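Local coordinates for protein ADP-ribosylation factor guanine nucleotide-exchange factor SEC7 (Saccharomyces cerevisiae, PDB 4OIY) that activates the small GTPase ARF1 at the trans-Golgi network, its Sec7 domain exchanging guanine nucleotide so that vesicles can bud and move through the Golgi, at residues V59-G64 with R100-G105. Numbering follows the deposited sequence.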
loop_
_atom_site.group_PDB
_atom_site.type_symbol
_atom_site.label_atom_id
_atom_site.label_comp_id
_atom_site.label_asym_id
_atom_site.label_seq_id
_atom_site.Cartn_x
_atom_site.Cartn_y
_atom_site.Cartn_z
ATOM N N VAL A 59 -0.666 1.542 11.253
ATOM C CA VAL A 59 -0.901 2.470 10.142
ATOM C C VAL A 59 -1.925 1.882 9.169
ATOM O O VAL A 59 -2.862 2.561 8.761
ATOM C CB VAL A 59 0.419 2.824 9.407
ATOM C CG1 VAL A 59 0.141 3.614 8.132
ATOM C CG2 VAL A 59 1.355 3.601 10.325
ATOM N N GLY A 60 -1.744 0.622 8.789
ATOM C CA GLY A 60 -2.645 0.001 7.829
ATOM C C GLY A 60 -4.064 -0.073 8.354
ATOM O O GLY A 60 -5.026 0.176 7.627
ATOM N N ASP A 61 -4.206 -0.426 9.624
ATOM C CA ASP A 61 -5.531 -0.519 10.225
ATOM C C ASP A 61 -6.192 0.861 10.296
ATOM O O ASP A 61 -7.390 0.981 10.062
ATOM C CB ASP A 61 -5.439 -1.180 11.601
ATOM C CG ASP A 61 -5.296 -2.703 11.522
ATOM O OD1 ASP A 61 -5.090 -3.263 10.432
ATOM O OD2 ASP A 61 -5.421 -3.356 12.573
ATOM N N TYR A 62 -5.408 1.896 10.577
ATOM C CA TYR A 62 -5.903 3.268 10.638
ATOM C C TYR A 62 -6.373 3.732 9.258
ATOM O O TYR A 62 -7.462 4.276 9.119
ATOM C CB TYR A 62 -4.796 4.171 11.178
ATOM C CG TYR A 62 -5.124 5.643 11.283
ATOM C CD1 TYR A 62 -6.200 6.091 12.032
ATOM C CD2 TYR A 62 -4.317 6.594 10.669
ATOM C CE1 TYR A 62 -6.468 7.441 12.158
ATOM C CE2 TYR A 62 -4.582 7.946 10.784
ATOM C CZ TYR A 62 -5.665 8.359 11.522
ATOM O OH TYR A 62 -5.921 9.704 11.646
ATOM N N LEU A 63 -5.555 3.498 8.242
ATOM C CA LEU A 63 -5.915 3.866 6.878
ATOM C C LEU A 63 -7.084 3.050 6.344
ATOM O O LEU A 63 -7.807 3.510 5.449
ATOM C CB LEU A 63 -4.718 3.679 5.942
ATOM C CG LEU A 63 -3.503 4.575 6.194
ATOM C CD1 LEU A 63 -2.414 4.179 5.216
ATOM C CD2 LEU A 63 -3.856 6.050 6.084
ATOM N N GLY A 64 -7.258 1.848 6.889
ATOM C CA GLY A 64 -8.281 0.923 6.429
ATOM C C GLY A 64 -9.637 1.059 7.089
ATOM O O GLY A 64 -10.568 0.376 6.673
ATOM N N ARG A 100 0.793 -2.310 6.468
ATOM C CA ARG A 100 0.226 -3.654 6.368
ATOM C C ARG A 100 -1.232 -3.602 5.946
ATOM O O ARG A 100 -2.048 -2.955 6.597
ATOM C CB ARG A 100 0.317 -4.375 7.711
ATOM C CG ARG A 100 -0.096 -5.836 7.640
ATOM C CD ARG A 100 -0.006 -6.526 8.987
ATOM N NE ARG A 100 -1.188 -6.310 9.816
ATOM C CZ ARG A 100 -1.419 -6.914 10.982
ATOM N NH1 ARG A 100 -0.540 -7.769 11.487
ATOM N NH2 ARG A 100 -2.532 -6.649 11.647
ATOM N N LEU A 101 -1.564 -4.286 4.849
ATOM C CA LEU A 101 -2.950 -4.390 4.421
ATOM C C LEU A 101 -3.790 -5.009 5.531
ATOM O O LEU A 101 -3.350 -5.983 6.146
ATOM C CB LEU A 101 -3.086 -5.246 3.153
ATOM C CG LEU A 101 -2.774 -4.569 1.814
ATOM C CD1 LEU A 101 -2.648 -5.624 0.736
ATOM C CD2 LEU A 101 -3.832 -3.551 1.430
ATOM N N PRO A 102 -4.982 -4.435 5.796
ATOM C CA PRO A 102 -5.933 -5.054 6.722
ATOM C C PRO A 102 -6.441 -6.388 6.212
ATOM O O PRO A 102 -6.133 -6.802 5.083
ATOM C CB PRO A 102 -7.098 -4.068 6.761
ATOM C CG PRO A 102 -6.538 -2.772 6.310
ATOM C CD PRO A 102 -5.444 -3.111 5.346
ATOM N N GLY A 103 -7.253 -7.028 7.042
ATOM C CA GLY A 103 -7.731 -8.365 6.777
ATOM C C GLY A 103 -8.922 -8.442 5.853
ATOM O O GLY A 103 -8.944 -9.279 4.955
ATOM N N GLU A 104 -9.923 -7.597 6.060
ATOM C CA GLU A 104 -11.174 -7.789 5.329
ATOM C C GLU A 104 -11.059 -7.299 3.898
ATOM O O GLU A 104 -10.412 -6.285 3.606
ATOM C CB GLU A 104 -12.384 -7.196 6.052
ATOM C CG GLU A 104 -12.637 -5.725 5.878
ATOM C CD GLU A 104 -13.676 -5.220 6.863
ATOM O OE1 GLU A 104 -14.518 -4.386 6.472
ATOM O OE2 GLU A 104 -13.663 -5.674 8.024
ATOM N N GLY A 105 -11.671 -8.066 3.010
ATOM C CA GLY A 105 -11.556 -7.832 1.592
ATOM C C GLY A 105 -12.034 -6.470 1.152
ATOM O O GLY A 105 -11.443 -5.862 0.256
HETATM O O HOH W 1 -2.851 -4.042 9.066
HETATM O O HOH W 2 -5.076 -5.996 10.439
#
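G60 meets the carbonyl of R100 and G64 meets the ring of P102 where, in this all-helical Sec7 domain, the loop between helices 88-96 and 105-122 lies against the bare backbone of helix 56-64. On this tight side G60 CA comes 3.3 Å from R100 O in a nearly straight CA-H...O contact, 163° at the hydrogen, and the same carbonyl occupies the place a side chain at G60 would need. P102, two residues on, suits its place, rigid and with no backbone N-H to satisfy: its CG lies 3.6 Å from G60 O and 4.1 Å from G64 CA, where a side chain on G64 would collide with it. P102 and L101 also touch F111 of helix 105-122.

The solvent side is looser and wet. D61 and R100, charged residues that suit the solvent edge, come near without a salt bridge, D61 OD1 standing 4.4 Å from R100 NH2. The arginine's extended chain bends at its third torsion (chi3 83°), bringing the guanidinium round towards the carboxylate. Two waters bridge the gap: one joins D61 OD1 to R100 O and, in the guanidinium plane, to R100 NE; the other accepts from R100 NH2 and donates to D61 OD1 at 2.7 Å.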